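PDB 7DWM: transcriptional regulator, which probably binds DNA to regulate transcription, as the phage-encoded VqmA receptor that binds the small molecule 3,5-dimethylpyrazin-2-ol. Local coordinates for residues Leu159-Arg164 with Arg200-Ala205; Val48-Arg53 with Asp60-Cys65; Glu8-Tyr13 with Met112-Val117; Glu166-Phe171 with His194-Ile199. One frame throughout, in Å; residues are numbered along the deposited sequence.

Contact 1 of 4, residues Leu159-Arg164 with Arg200-Ala205; sequences LNLTER and RNKFGA
In the LuxR-type helix-turn-helix domain, residues 159-162, which lead into helix 163-172, lie against Lys202 and Phe203 at the end of helix 189-203. Lys202 reaches over with its chain extended beyond CG, and its NZ donates a hydrogen bond of 2.7 Å to Asn160 O. The donor stands tilted 26° from the carbonyl plane. The same ammonium forms a salt bridge with Glu165, so a backbone oxygen and a carboxylate share it. The Thr162 side chain crosses Lys202 at about a right angle, its CG2 3.8 Å from Lys202 NZ, while Leu161 CD2 packs 4.0 Å from Lys202 CD. Thr162 is the N-cap of helix 163-172: its OG1 caps a backbone N in the first turn, and Thr162 N donates in return to the Glu165 carboxylate, which makes a capping box. Glu165 thus ties the start of one helix to the lysine of the other. Next to these polar groups, Leu159 puts CD1 over one face of the Phe203 ring in a CH-pi contact, 3.9 Å from the centroid and displaced toward the rim. Leu161 CD2 approaches the same ring obliquely, 4.2 Å from Phe203 CE2, and Tyr220 meets the ring edge-to-face. Helix 189-203 closes in a Schellman motif: Gly204 is the C-prime residue with positive phi, and Ala205 N bonds back to Arg200 O. Arg200 NE in turn donates to Ala205 O at 2.9 Å, the oxygen in the guanidinium plane but the donor above the carbonyl plane.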
loop_
_atom_site.group_PDB
_atom_site.type_symbol
_atom_site.label_atom_id
_atom_site.label_comp_id
_atom_site.label_asym_id
_atom_site.label_seq_id
_atom_site.Cartn_x
_atom_site.Cartn_y
_atom_site.Cartn_z
ATOM N N LEU A 159 -3.995 27.416 8.267
ATOM C CA LEU A 159 -5.096 27.448 9.226
ATOM C C LEU A 159 -4.887 26.413 10.329
ATOM O O LEU A 159 -4.201 25.409 10.134
ATOM C CB LEU A 159 -6.433 27.225 8.518
ATOM C CG LEU A 159 -6.552 26.001 7.610
ATOM C CD1 LEU A 159 -7.933 25.391 7.745
ATOM C CD2 LEU A 159 -6.264 26.364 6.160
ATOM N N ASN A 160 -5.495 26.665 11.485
ATOM C CA ASN A 160 -5.198 25.962 12.734
ATOM C C ASN A 160 -6.451 25.238 13.213
ATOM O O ASN A 160 -7.193 25.740 14.060
ATOM C CB ASN A 160 -4.671 26.940 13.790
ATOM C CG ASN A 160 -3.314 27.514 13.430
ATOM O OD1 ASN A 160 -3.205 28.396 12.577
ATOM N ND2 ASN A 160 -2.268 27.016 14.081
ATOM N N LEU A 161 -6.688 24.049 12.669
ATOM C CA LEU A 161 -7.785 23.228 13.158
ATOM C C LEU A 161 -7.438 22.653 14.524
ATOM O O LEU A 161 -6.306 22.227 14.771
ATOM C CB LEU A 161 -8.082 22.089 12.182
ATOM C CG LEU A 161 -8.311 22.429 10.709
ATOM C CD1 LEU A 161 -8.565 21.159 9.916
ATOM C CD2 LEU A 161 -9.467 23.400 10.551
ATOM N N THR A 162 -8.423 22.647 15.419
ATOM C CA THR A 162 -8.259 22.010 16.713
ATOM C C THR A 162 -8.279 20.492 16.548
ATOM O O THR A 162 -8.452 19.957 15.448
ATOM C CB THR A 162 -9.344 22.480 17.678
ATOM O OG1 THR A 162 -10.589 21.852 17.344
ATOM C CG2 THR A 162 -9.502 23.989 17.600
ATOM N N GLU A 163 -8.103 19.780 17.662
ATOM C CA GLU A 163 -8.071 18.322 17.596
ATOM C C GLU A 163 -9.436 17.755 17.225
ATOM O O GLU A 163 -9.546 16.914 16.321
ATOM C CB GLU A 163 -7.590 17.755 18.932
ATOM C CG GLU A 163 -6.092 17.906 19.158
ATOM C CD GLU A 163 -5.525 16.839 20.074
ATOM O OE1 GLU A 163 -4.319 16.539 19.958
ATOM O OE2 GLU A 163 -6.283 16.303 20.910
ATOM N N ARG A 164 -10.494 18.226 17.889
ATOM C CA ARG A 164 -11.831 17.753 17.550
ATOM C C ARG A 164 -12.218 18.169 16.137
ATOM O O ARG A 164 -12.873 17.407 15.418
ATOM C CB ARG A 164 -12.858 18.268 18.556
ATOM C CG ARG A 164 -14.299 17.938 18.170
ATOM C CD ARG A 164 -15.299 18.507 19.154
ATOM N NE ARG A 164 -15.009 18.078 20.518
ATOM C CZ ARG A 164 -15.590 18.586 21.598
ATOM N NH1 ARG A 164 -15.263 18.134 22.801
ATOM N NH2 ARG A 164 -16.499 19.544 21.479
ATOM N N ARG A 200 -15.610 25.123 8.527
ATOM C CA ARG A 200 -16.000 25.829 7.313
ATOM C C ARG A 200 -15.492 27.265 7.315
ATOM O O ARG A 200 -14.899 27.730 6.335
ATOM C CB ARG A 200 -17.522 25.794 7.178
ATOM C CG ARG A 200 -18.027 25.886 5.761
ATOM C CD ARG A 200 -19.458 26.384 5.745
ATOM N NE ARG A 200 -19.536 27.823 5.978
ATOM C CZ ARG A 200 -20.325 28.392 6.883
ATOM N NH1 ARG A 200 -21.109 27.644 7.646
ATOM N NH2 ARG A 200 -20.330 29.711 7.024
ATOM N N ASN A 201 -15.719 27.985 8.416
ATOM C CA ASN A 201 -15.295 29.381 8.467
ATOM C C ASN A 201 -13.777 29.503 8.460
ATOM O O ASN A 201 -13.231 30.443 7.872
ATOM C CB ASN A 201 -15.897 30.071 9.688
ATOM C CG ASN A 201 -17.309 30.553 9.430
ATOM O OD1 ASN A 201 -17.707 30.745 8.279
ATOM N ND2 ASN A 201 -18.076 30.747 10.495
ATOM N N LYS A 202 -13.075 28.568 9.107
ATOM C CA LYS A 202 -11.619 28.585 9.042
ATOM C C LYS A 202 -11.123 28.383 7.614
ATOM O O LYS A 202 -10.097 28.952 7.227
ATOM C CB LYS A 202 -11.038 27.523 9.974
ATOM C CG LYS A 202 -10.943 27.985 11.417
ATOM C CD LYS A 202 -10.332 26.930 12.321
ATOM C CE LYS A 202 -10.439 27.356 13.776
ATOM N NZ LYS A 202 -9.736 26.428 14.702
ATOM N N PHE A 203 -11.833 27.578 6.822
ATOM C CA PHE A 203 -11.469 27.407 5.419
ATOM C C PHE A 203 -11.901 28.583 4.555
ATOM O O PHE A 203 -11.380 28.746 3.445
ATOM C CB PHE A 203 -12.085 26.124 4.859
ATOM C CG PHE A 203 -11.241 24.904 5.074
ATOM C CD1 PHE A 203 -10.472 24.386 4.046
ATOM C CD2 PHE A 203 -11.216 24.275 6.308
ATOM C CE1 PHE A 203 -9.693 23.260 4.244
ATOM C CE2 PHE A 203 -10.441 23.150 6.512
ATOM C CZ PHE A 203 -9.679 22.641 5.479
ATOM N N GLY A 204 -12.834 29.401 5.036
ATOM C CA GLY A 204 -13.423 30.435 4.213
ATOM C C GLY A 204 -14.499 29.939 3.280
ATOM O O GLY A 204 -14.872 30.653 2.344
ATOM N N ALA A 205 -15.009 28.732 3.505
ATOM C CA ALA A 205 -16.013 28.155 2.628
ATOM C C ALA A 205 -17.398 28.694 2.964
ATOM O O ALA A 205 -17.684 29.076 4.103
ATOM C CB ALA A 205 -16.004 26.630 2.734
#

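Contact 2 of 4, residues Val48-Arg53 with Asp60-Cys65; sequences VGMKNR and DADMDC
Arg53 and Asp64 form the probable charged pair of this contact, a salt bridge with Arg53 NH1 2.9 Å from Asp64 OD2, although NH1 is crowded in the model and its exact place is doubtful. As modelled, the carboxylate lies at the edge of the guanidinium, with the two planes 88° apart. Arg53 arrives there because its CG sits between the backbone N and the carbonyl carbon (chi1 80°) and the chain bends again at chi3. On the way, its CD passes 3.5 Å from Met63 CE, so the methionine lines the aliphatic part of the arginine. Gly49 brings the backbones together: its CA makes a CA-H...O contact of 3.3 Å with Asp64 O. Val48 turns CG1 to residues 62-65, 3.7 Å from Cys65 CB and 3.9 Å from Asp62 CB. Both segments belong to the long connection between helices 42-47 and 71-80 of the PAS fold, beside the pocket of 3,5-dimethylpyrazin-2-ol. Asp60 touches that ligand and is salt-bridged to Lys31, another pocket residue, while the Val48 side chain stays about 5 Å from the ligand. Apolar packing at the pocket end and a probable charge pair at the outer end imply a loop folded back on itself through side chains and backbone together.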
loop_
_atom_site.group_PDB
_atom_site.type_symbol
_atom_site.label_atom_id
_atom_site.label_comp_id
_atom_site.label_asym_id
_atom_site.label_seq_id
_atom_site.Cartn_x
_atom_site.Cartn_y
_atom_site.Cartn_z
ATOM N N VAL A 48 16.326 -0.531 15.563
ATOM C CA VAL A 48 16.441 -0.751 16.997
ATOM C C VAL A 48 17.823 -0.209 17.354
ATOM O O VAL A 48 18.628 0.072 16.459
ATOM C CB VAL A 48 16.255 -2.245 17.334
ATOM C CG1 VAL A 48 16.460 -2.539 18.821
ATOM C CG2 VAL A 48 14.873 -2.713 16.893
ATOM N N GLY A 49 18.112 -0.042 18.642
ATOM C CA GLY A 49 19.364 0.542 19.097
ATOM C C GLY A 49 20.620 -0.239 18.752
ATOM O O GLY A 49 21.726 0.154 19.138
ATOM N N MET A 50 20.467 -1.345 18.018
ATOM C CA MET A 50 21.560 -2.287 17.748
ATOM C C MET A 50 22.415 -1.815 16.571
ATOM O O MET A 50 22.625 -2.508 15.575
ATOM C CB MET A 50 20.979 -3.674 17.507
ATOM C CG MET A 50 19.892 -4.091 18.503
ATOM S SD MET A 50 20.441 -4.371 20.216
ATOM C CE MET A 50 20.660 -2.704 20.815
ATOM N N LYS A 51 22.927 -0.589 16.702
ATOM C CA LYS A 51 23.758 0.053 15.646
ATOM C C LYS A 51 24.916 -0.862 15.257
ATOM O O LYS A 51 24.967 -1.291 14.099
ATOM C CB LYS A 51 24.329 1.380 16.146
ATOM C CG LYS A 51 24.556 2.438 15.079
ATOM C CD LYS A 51 25.556 2.033 14.037
ATOM C CE LYS A 51 26.114 3.217 13.278
ATOM N NZ LYS A 51 26.279 4.405 14.148
ATOM N N ASN A 52 25.858 -1.073 16.170
ATOM C CA ASN A 52 26.975 -1.963 15.883
ATOM C C ASN A 52 26.976 -3.257 16.679
ATOM O O ASN A 52 27.775 -4.147 16.369
ATOM C CB ASN A 52 28.314 -1.239 16.077
ATOM C CG ASN A 52 28.309 -0.302 17.262
ATOM O OD1 ASN A 52 27.471 -0.406 18.157
ATOM N ND2 ASN A 52 29.251 0.632 17.267
ATOM N N ARG A 53 26.194 -3.308 17.761
ATOM C CA ARG A 53 26.120 -4.575 18.529
ATOM C C ARG A 53 25.301 -5.504 17.644
ATOM O O ARG A 53 24.183 -5.152 17.315
ATOM C CB ARG A 53 25.649 -4.374 19.972
ATOM C CG ARG A 53 24.152 -4.214 20.159
ATOM C CD ARG A 53 23.769 -4.082 21.624
ATOM N NE ARG A 53 24.508 -3.007 22.268
ATOM C CZ ARG A 53 23.965 -2.015 22.958
ATOM N NH1 ARG A 53 22.657 -1.945 23.120
ATOM N NH2 ARG A 53 24.740 -1.092 23.491
ATOM N N ASP A 60 12.017 -10.353 20.675
ATOM C CA ASP A 60 11.813 -8.974 20.247
ATOM C C ASP A 60 12.089 -7.973 21.360
ATOM O O ASP A 60 12.268 -6.784 21.077
ATOM C CB ASP A 60 10.403 -8.799 19.690
ATOM C CG ASP A 60 10.312 -9.184 18.229
ATOM O OD1 ASP A 60 11.120 -8.663 17.432
ATOM O OD2 ASP A 60 9.439 -10.003 17.876
ATOM N N ALA A 61 12.140 -8.426 22.612
ATOM C CA ALA A 61 12.519 -7.566 23.730
ATOM C C ALA A 61 14.021 -7.342 23.616
ATOM O O ALA A 61 14.841 -7.896 24.351
ATOM C CB ALA A 61 12.152 -8.195 25.062
ATOM N N ASP A 62 14.379 -6.497 22.663
ATOM C CA ASP A 62 15.770 -6.288 22.299
ATOM C C ASP A 62 16.411 -5.294 23.259
ATOM O O ASP A 62 15.843 -4.938 24.296
ATOM C CB ASP A 62 15.868 -5.796 20.858
ATOM C CG ASP A 62 15.820 -6.926 19.840
ATOM O OD1 ASP A 62 16.902 -7.305 19.355
ATOM O OD2 ASP A 62 14.716 -7.428 19.527
ATOM N N MET A 63 17.614 -4.850 22.896
ATOM C CA MET A 63 18.389 -3.871 23.643
ATOM C C MET A 63 18.070 -2.496 23.049
ATOM O O MET A 63 17.797 -2.387 21.849
ATOM C CB MET A 63 19.894 -4.143 23.513
ATOM C CG MET A 63 20.435 -5.556 23.745
ATOM S SD MET A 63 21.295 -5.909 25.283
ATOM C CE MET A 63 22.955 -5.848 24.593
ATOM N N ASP A 64 18.023 -1.475 23.902
ATOM C CA ASP A 64 18.191 -0.081 23.472
ATOM C C ASP A 64 17.103 0.446 22.517
ATOM O O ASP A 64 17.380 1.282 21.647
ATOM C CB ASP A 64 19.564 0.068 22.812
ATOM C CG ASP A 64 20.721 0.039 23.825
ATOM O OD1 ASP A 64 20.619 -0.680 24.827
ATOM O OD2 ASP A 64 21.744 0.726 23.603
ATOM N N CYS A 65 15.842 0.062 22.753
ATOM C CA CYS A 65 14.788 0.728 21.988
ATOM C C CYS A 65 13.428 0.369 22.547
ATOM O O CYS A 65 13.235 -0.714 23.100
ATOM C CB CYS A 65 14.833 0.384 20.489
ATOM S SG CYS A 65 13.673 1.387 19.539
#

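Contact 3 of 4, residues Glu8-Tyr13 with Met112-Val117; sequences EGDDAY and MPSGRV
Gly9, in the first turns of helix 7-21, meets the loop between strands 99-110 and 119-126 through its carbonyl oxygen, with Gly9 O 3.9 Å from Pro113 CG. Asp10 follows and slides past Pro113 in the opposite direction. Its CG is anti to the carbonyl carbon (chi1 -85°), which carries the carboxylate out over the loop. There Asp10 OD2 comes 3.3 Å from Pro113 CG and 3.1 Å from Ser114 N. Asp10 OD1 looks toward Arg116, yet stays 4.6 Å from NH2, beyond a salt bridge. One turn on, Tyr13 supplies the apolar part. Pro113 CD stands over one face of its ring, 4.0 Å from the centroid and offset toward the rim, a CH-pi contact. Met112 crosses the phenol at about a right angle, its CG near Tyr13 CE1. Ser114 shapes the loop as an ST turn, its OG accepting from Arg116 N at 2.9 Å, and Gly115 continues the bend with positive phi. The N-terminal helix is thereby laid on a hairpin loop of the PAS sheet, next to the second subunit, whose His19 ring meets Tyr13 and also packs on Pro113. The proline and tyrosine are thus shared between the intrachain contact and the dimer interface, while the aspartate places negative charge near the turn, where it would probably attract Arg116 at longer range.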
loop_
_atom_site.group_PDB
_atom_site.type_symbol
_atom_site.label_atom_id
_atom_site.label_comp_id
_atom_site.label_asym_id
_atom_site.label_seq_id
_atom_site.Cartn_x
_atom_site.Cartn_y
_atom_site.Cartn_z
ATOM N N GLU A 8 21.393 -29.859 4.432
ATOM C CA GLU A 8 22.363 -29.116 3.635
ATOM C C GLU A 8 21.678 -27.997 2.873
ATOM O O GLU A 8 22.106 -26.835 2.922
ATOM C CB GLU A 8 23.067 -30.059 2.657
ATOM C CG GLU A 8 23.470 -31.389 3.261
ATOM C CD GLU A 8 24.933 -31.452 3.661
ATOM O OE1 GLU A 8 25.388 -32.556 4.026
ATOM O OE2 GLU A 8 25.630 -30.414 3.608
ATOM N N GLY A 9 20.573 -28.321 2.203
ATOM C CA GLY A 9 19.860 -27.322 1.438
ATOM C C GLY A 9 19.121 -26.339 2.317
ATOM O O GLY A 9 19.009 -25.164 1.970
ATOM N N ASP A 10 18.659 -26.783 3.489
ATOM C CA ASP A 10 17.964 -25.856 4.375
ATOM C C ASP A 10 18.909 -24.858 5.031
ATOM O O ASP A 10 18.450 -23.816 5.514
ATOM C CB ASP A 10 17.200 -26.617 5.454
ATOM C CG ASP A 10 15.837 -27.063 4.992
ATOM O OD1 ASP A 10 15.130 -27.682 5.808
ATOM O OD2 ASP A 10 15.475 -26.799 3.825
ATOM N N ASP A 11 20.211 -25.150 5.070
ATOM C CA ASP A 11 21.171 -24.160 5.550
ATOM C C ASP A 11 21.810 -23.345 4.429
ATOM O O ASP A 11 22.097 -22.148 4.618
ATOM C CB ASP A 11 22.272 -24.860 6.356
ATOM C CG ASP A 11 23.119 -23.894 7.154
ATOM O OD1 ASP A 11 24.006 -23.257 6.552
ATOM O OD2 ASP A 11 22.905 -23.780 8.380
ATOM N N ALA A 12 21.937 -23.933 3.238
ATOM C CA ALA A 12 22.305 -23.151 2.063
ATOM C C ALA A 12 21.246 -22.109 1.731
ATOM O O ALA A 12 21.576 -20.967 1.398
ATOM C CB ALA A 12 22.543 -24.075 0.869
ATOM N N TYR A 13 19.967 -22.482 1.823
ATOM C CA TYR A 13 18.877 -21.550 1.558
ATOM C C TYR A 13 18.852 -20.407 2.574
ATOM O O TYR A 13 18.610 -19.249 2.212
ATOM C CB TYR A 13 17.556 -22.325 1.537
ATOM C CG TYR A 13 16.302 -21.488 1.525
ATOM C CD1 TYR A 13 15.545 -21.331 2.674
ATOM C CD2 TYR A 13 15.865 -20.864 0.362
ATOM C CE1 TYR A 13 14.392 -20.571 2.675
ATOM C CE2 TYR A 13 14.706 -20.097 0.353
ATOM C CZ TYR A 13 13.975 -19.957 1.517
ATOM O OH TYR A 13 12.823 -19.202 1.538
ATOM N N MET A 112 10.821 -23.267 3.144
ATOM C CA MET A 112 12.144 -23.588 2.636
ATOM C C MET A 112 12.085 -24.899 1.872
ATOM O O MET A 112 11.031 -25.545 1.856
ATOM C CB MET A 112 13.144 -23.740 3.789
ATOM C CG MET A 112 13.088 -22.745 4.921
ATOM S SD MET A 112 13.398 -23.578 6.495
ATOM C CE MET A 112 12.009 -24.715 6.545
ATOM N N PRO A 113 13.193 -25.360 1.252
ATOM C CA PRO A 113 13.119 -26.613 0.492
ATOM C C PRO A 113 12.777 -27.798 1.388
ATOM O O PRO A 113 12.601 -28.921 0.905
ATOM C CB PRO A 113 14.525 -26.743 -0.112
ATOM C CG PRO A 113 15.376 -25.803 0.656
ATOM C CD PRO A 113 14.455 -24.663 0.958
ATOM N N SER A 114 12.701 -27.545 2.704
ATOM C CA SER A 114 11.998 -28.459 3.602
ATOM C C SER A 114 10.506 -28.525 3.302
ATOM O O SER A 114 9.922 -29.619 3.234
ATOM C CB SER A 114 12.241 -28.023 5.045
ATOM O OG SER A 114 11.126 -28.308 5.864
ATOM N N GLY A 115 9.867 -27.371 3.125
ATOM C CA GLY A 115 8.423 -27.290 3.089
ATOM C C GLY A 115 7.766 -27.067 4.437
ATOM O O GLY A 115 6.532 -26.946 4.500
ATOM N N ARG A 116 8.544 -27.050 5.515
ATOM C CA ARG A 116 8.063 -26.851 6.871
ATOM C C ARG A 116 7.952 -25.368 7.184
ATOM O O ARG A 116 8.689 -24.543 6.643
ATOM C CB ARG A 116 9.009 -27.513 7.875
ATOM C CG ARG A 116 8.496 -27.529 9.297
ATOM C CD ARG A 116 9.572 -27.970 10.275
ATOM N NE ARG A 116 10.918 -27.736 9.765
ATOM C CZ ARG A 116 11.752 -26.822 10.249
ATOM N NH1 ARG A 116 11.387 -26.053 11.266
ATOM N NH2 ARG A 116 12.955 -26.684 9.714
ATOM N N VAL A 117 7.015 -25.039 8.071
ATOM C CA VAL A 117 6.886 -23.694 8.630
ATOM C C VAL A 117 8.043 -23.503 9.621
ATOM O O VAL A 117 7.987 -23.969 10.759
ATOM C CB VAL A 117 5.513 -23.487 9.280
ATOM C CG1 VAL A 117 4.437 -23.560 8.226
ATOM C CG2 VAL A 117 5.207 -24.543 10.350
#

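Contact 4 of 4, residues Glu166-Phe171 with His194-Ile199; sequences ELVLFF and HAIERI
Val168 carries CG1 anti to its own N (chi1 169°), and Ile199 has CG1 anti to the carbonyl carbon (chi1 -68°); these settings aim the two branched side chains at each other. Val168 CG1 consequently touches two isoleucines, 3.6 Å from Ile196 CG1 and 3.8 Å from Ile199 CD1. Its other methyl, CG2, turns to Ala195, with CB 4.1 Å away. One valine therefore meets Ala195, Ile196 and, a turn on from Ala195, Ile199. The Val168 and Ile196 side chains meet at about a right angle, whereas Val168 and Ile199 approach each other aslant. Here the first and third helices of a LuxR-type helix-turn-helix domain pack nearly perpendicular: the short axes run 89° apart and come within 9.8 Å. Helix 189-203 would be the recognition helix, as in LuxR-family relatives, with helix 178-185 before it in the motif. Its inward side is the one gripped here, while His194 and Glu197 face away from helix 163-172. The next residue, Leu169, brings CD1 to Ile199 CG2 at 4.1 Å, so Ile199 uses one branch for the valine and another for the leucine. Ala178 also touches Ile196, and Leu211 touches Ile199, so helices 178-185 and 208-217 also border this hydrophobic centre. At its border, Arg198 forms a salt bridge with Glu165. On the far side of helix 163-172, Leu167, Phe170 and Phe171 pack on residues of the second subunit.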
loop_
_atom_site.group_PDB
_atom_site.type_symbol
_atom_site.label_atom_id
_atom_site.label_comp_id
_atom_site.label_asym_id
_atom_site.label_seq_id
_atom_site.Cartn_x
_atom_site.Cartn_y
_atom_site.Cartn_z
ATOM N N GLU A 166 -10.123 18.532 13.674
ATOM C CA GLU A 166 -9.396 17.605 12.814
ATOM C C GLU A 166 -10.125 16.272 12.696
ATOM O O GLU A 166 -10.219 15.706 11.601
ATOM C CB GLU A 166 -7.974 17.407 13.338
ATOM C CG GLU A 166 -7.027 18.539 12.959
ATOM C CD GLU A 166 -5.567 18.187 13.174
ATOM O OE1 GLU A 166 -5.277 17.352 14.057
ATOM O OE2 GLU A 166 -4.710 18.748 12.459
ATOM N N LEU A 167 -10.645 15.753 13.812
ATOM C CA LEU A 167 -11.407 14.504 13.763
ATOM C C LEU A 167 -12.655 14.657 12.895
ATOM O O LEU A 167 -12.946 13.816 12.026
ATOM C CB LEU A 167 -11.794 14.076 15.177
ATOM C CG LEU A 167 -11.047 12.895 15.798
ATOM C CD1 LEU A 167 -9.622 13.287 16.136
ATOM C CD2 LEU A 167 -11.766 12.404 17.042
ATOM N N VAL A 168 -13.415 15.728 13.141
ATOM C CA VAL A 168 -14.643 15.977 12.396
ATOM C C VAL A 168 -14.351 16.074 10.906
ATOM O O VAL A 168 -15.085 15.519 10.084
ATOM C CB VAL A 168 -15.341 17.247 12.922
ATOM C CG1 VAL A 168 -16.461 17.671 11.981
ATOM C CG2 VAL A 168 -15.884 17.009 14.322
ATOM N N LEU A 169 -13.274 16.767 10.533
ATOM C CA LEU A 169 -12.952 16.908 9.116
ATOM C C LEU A 169 -12.471 15.590 8.516
ATOM O O LEU A 169 -12.811 15.269 7.371
ATOM C CB LEU A 169 -11.904 18.004 8.920
ATOM C CG LEU A 169 -11.622 18.354 7.458
ATOM C CD1 LEU A 169 -12.880 18.908 6.824
ATOM C CD2 LEU A 169 -10.480 19.348 7.356
ATOM N N PHE A 170 -11.656 14.833 9.260
ATOM C CA PHE A 170 -11.244 13.505 8.814
ATOM C C PHE A 170 -12.450 12.664 8.428
ATOM O O PHE A 170 -12.455 12.002 7.384
ATOM C CB PHE A 170 -10.432 12.805 9.910
ATOM C CG PHE A 170 -9.840 11.481 9.487
ATOM C CD1 PHE A 170 -10.551 10.300 9.644
ATOM C CD2 PHE A 170 -8.572 11.423 8.929
ATOM C CE1 PHE A 170 -10.007 9.090 9.249
ATOM C CE2 PHE A 170 -8.025 10.216 8.535
ATOM C CZ PHE A 170 -8.743 9.050 8.695
ATOM N N PHE A 171 -13.490 12.684 9.259
ATOM C CA PHE A 171 -14.642 11.845 8.943
ATOM C C PHE A 171 -15.594 12.500 7.943
ATOM O O PHE A 171 -16.312 11.789 7.231
ATOM C CB PHE A 171 -15.355 11.435 10.227
ATOM C CG PHE A 171 -14.588 10.419 11.023
ATOM C CD1 PHE A 171 -14.273 9.189 10.468
ATOM C CD2 PHE A 171 -14.150 10.702 12.305
ATOM C CE1 PHE A 171 -13.550 8.253 11.183
ATOM C CE2 PHE A 171 -13.431 9.769 13.026
ATOM C CZ PHE A 171 -13.131 8.543 12.464
ATOM N N HIS A 194 -21.836 22.623 15.129
ATOM C CA HIS A 194 -21.025 23.780 15.509
ATOM C C HIS A 194 -19.569 23.597 15.085
ATOM O O HIS A 194 -18.933 24.533 14.573
ATOM C CB HIS A 194 -21.107 24.002 17.020
ATOM C CG HIS A 194 -22.404 24.584 17.482
ATOM N ND1 HIS A 194 -23.046 25.603 16.811
ATOM C CD2 HIS A 194 -23.181 24.291 18.553
ATOM C CE1 HIS A 194 -24.162 25.912 17.448
ATOM N NE2 HIS A 194 -24.267 25.131 18.508
ATOM N N ALA A 195 -19.026 22.395 15.295
ATOM C CA ALA A 195 -17.651 22.125 14.879
ATOM C C ALA A 195 -17.487 22.280 13.370
ATOM O O ALA A 195 -16.495 22.854 12.898
ATOM C CB ALA A 195 -17.231 20.725 15.322
ATOM N N ILE A 196 -18.449 21.767 12.598
ATOM C CA ILE A 196 -18.396 21.896 11.144
ATOM C C ILE A 196 -18.472 23.360 10.735
ATOM O O ILE A 196 -17.802 23.790 9.791
ATOM C CB ILE A 196 -19.515 21.069 10.485
ATOM C CG1 ILE A 196 -19.298 19.579 10.743
ATOM C CG2 ILE A 196 -19.565 21.333 8.986
ATOM C CD1 ILE A 196 -20.445 18.718 10.281
ATOM N N GLU A 197 -19.302 24.144 11.427
ATOM C CA GLU A 197 -19.389 25.569 11.126
ATOM C C GLU A 197 -18.044 26.254 11.338
ATOM O O GLU A 197 -17.600 27.050 10.498
ATOM C CB GLU A 197 -20.468 26.219 11.992
ATOM C CG GLU A 197 -20.431 27.738 11.997
ATOM C CD GLU A 197 -21.213 28.344 10.848
ATOM O OE1 GLU A 197 -21.229 29.587 10.730
ATOM O OE2 GLU A 197 -21.812 27.577 10.065
ATOM N N ARG A 198 -17.360 25.925 12.437
ATOM C CA ARG A 198 -16.082 26.581 12.701
ATOM C C ARG A 198 -15.005 26.124 11.720
ATOM O O ARG A 198 -14.171 26.930 11.289
ATOM C CB ARG A 198 -15.643 26.325 14.142
ATOM C CG ARG A 198 -16.271 27.280 15.141
ATOM C CD ARG A 198 -15.687 27.111 16.530
ATOM N NE ARG A 198 -16.614 26.433 17.428
ATOM C CZ ARG A 198 -16.647 25.119 17.612
ATOM N NH1 ARG A 198 -17.529 24.590 18.449
ATOM N NH2 ARG A 198 -15.797 24.332 16.963
ATOM N N ILE A 199 -15.038 24.852 11.312
ATOM C CA ILE A 199 -14.108 24.378 10.286
ATOM C C ILE A 199 -14.350 25.103 8.969
ATOM O O ILE A 199 -13.418 25.622 8.337
ATOM C CB ILE A 199 -14.236 22.855 10.103
ATOM C CG1 ILE A 199 -13.735 22.110 11.336
ATOM C CG2 ILE A 199 -13.482 22.404 8.861
ATOM C CD1 ILE A 199 -14.264 20.697 11.425
#

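In the fold
Contacts 1 and 4 join the same two helices, 163-172 and 189-203, with centres about 7 Å apart, and Leu161 and Phe203 of the first pack on Leu169 of the second. Contact 4 is wholly buried and aliphatic; contact 1, at the surface, adds a lysine hydrogen bond and an aromatic face. Contacts 2 and 3 are both partly buried: contact 2 lies in the PAS fold, with a less certain charge pair beside its packing, and contact 3 joins helix 7-21 to a PAS loop. Contact 2 is nested within the loop closed by contact 3, their centres about 28 Å apart. Contact 2 borders the ligand pocket, whereas contact 3, like contact 4, touches the second subunit.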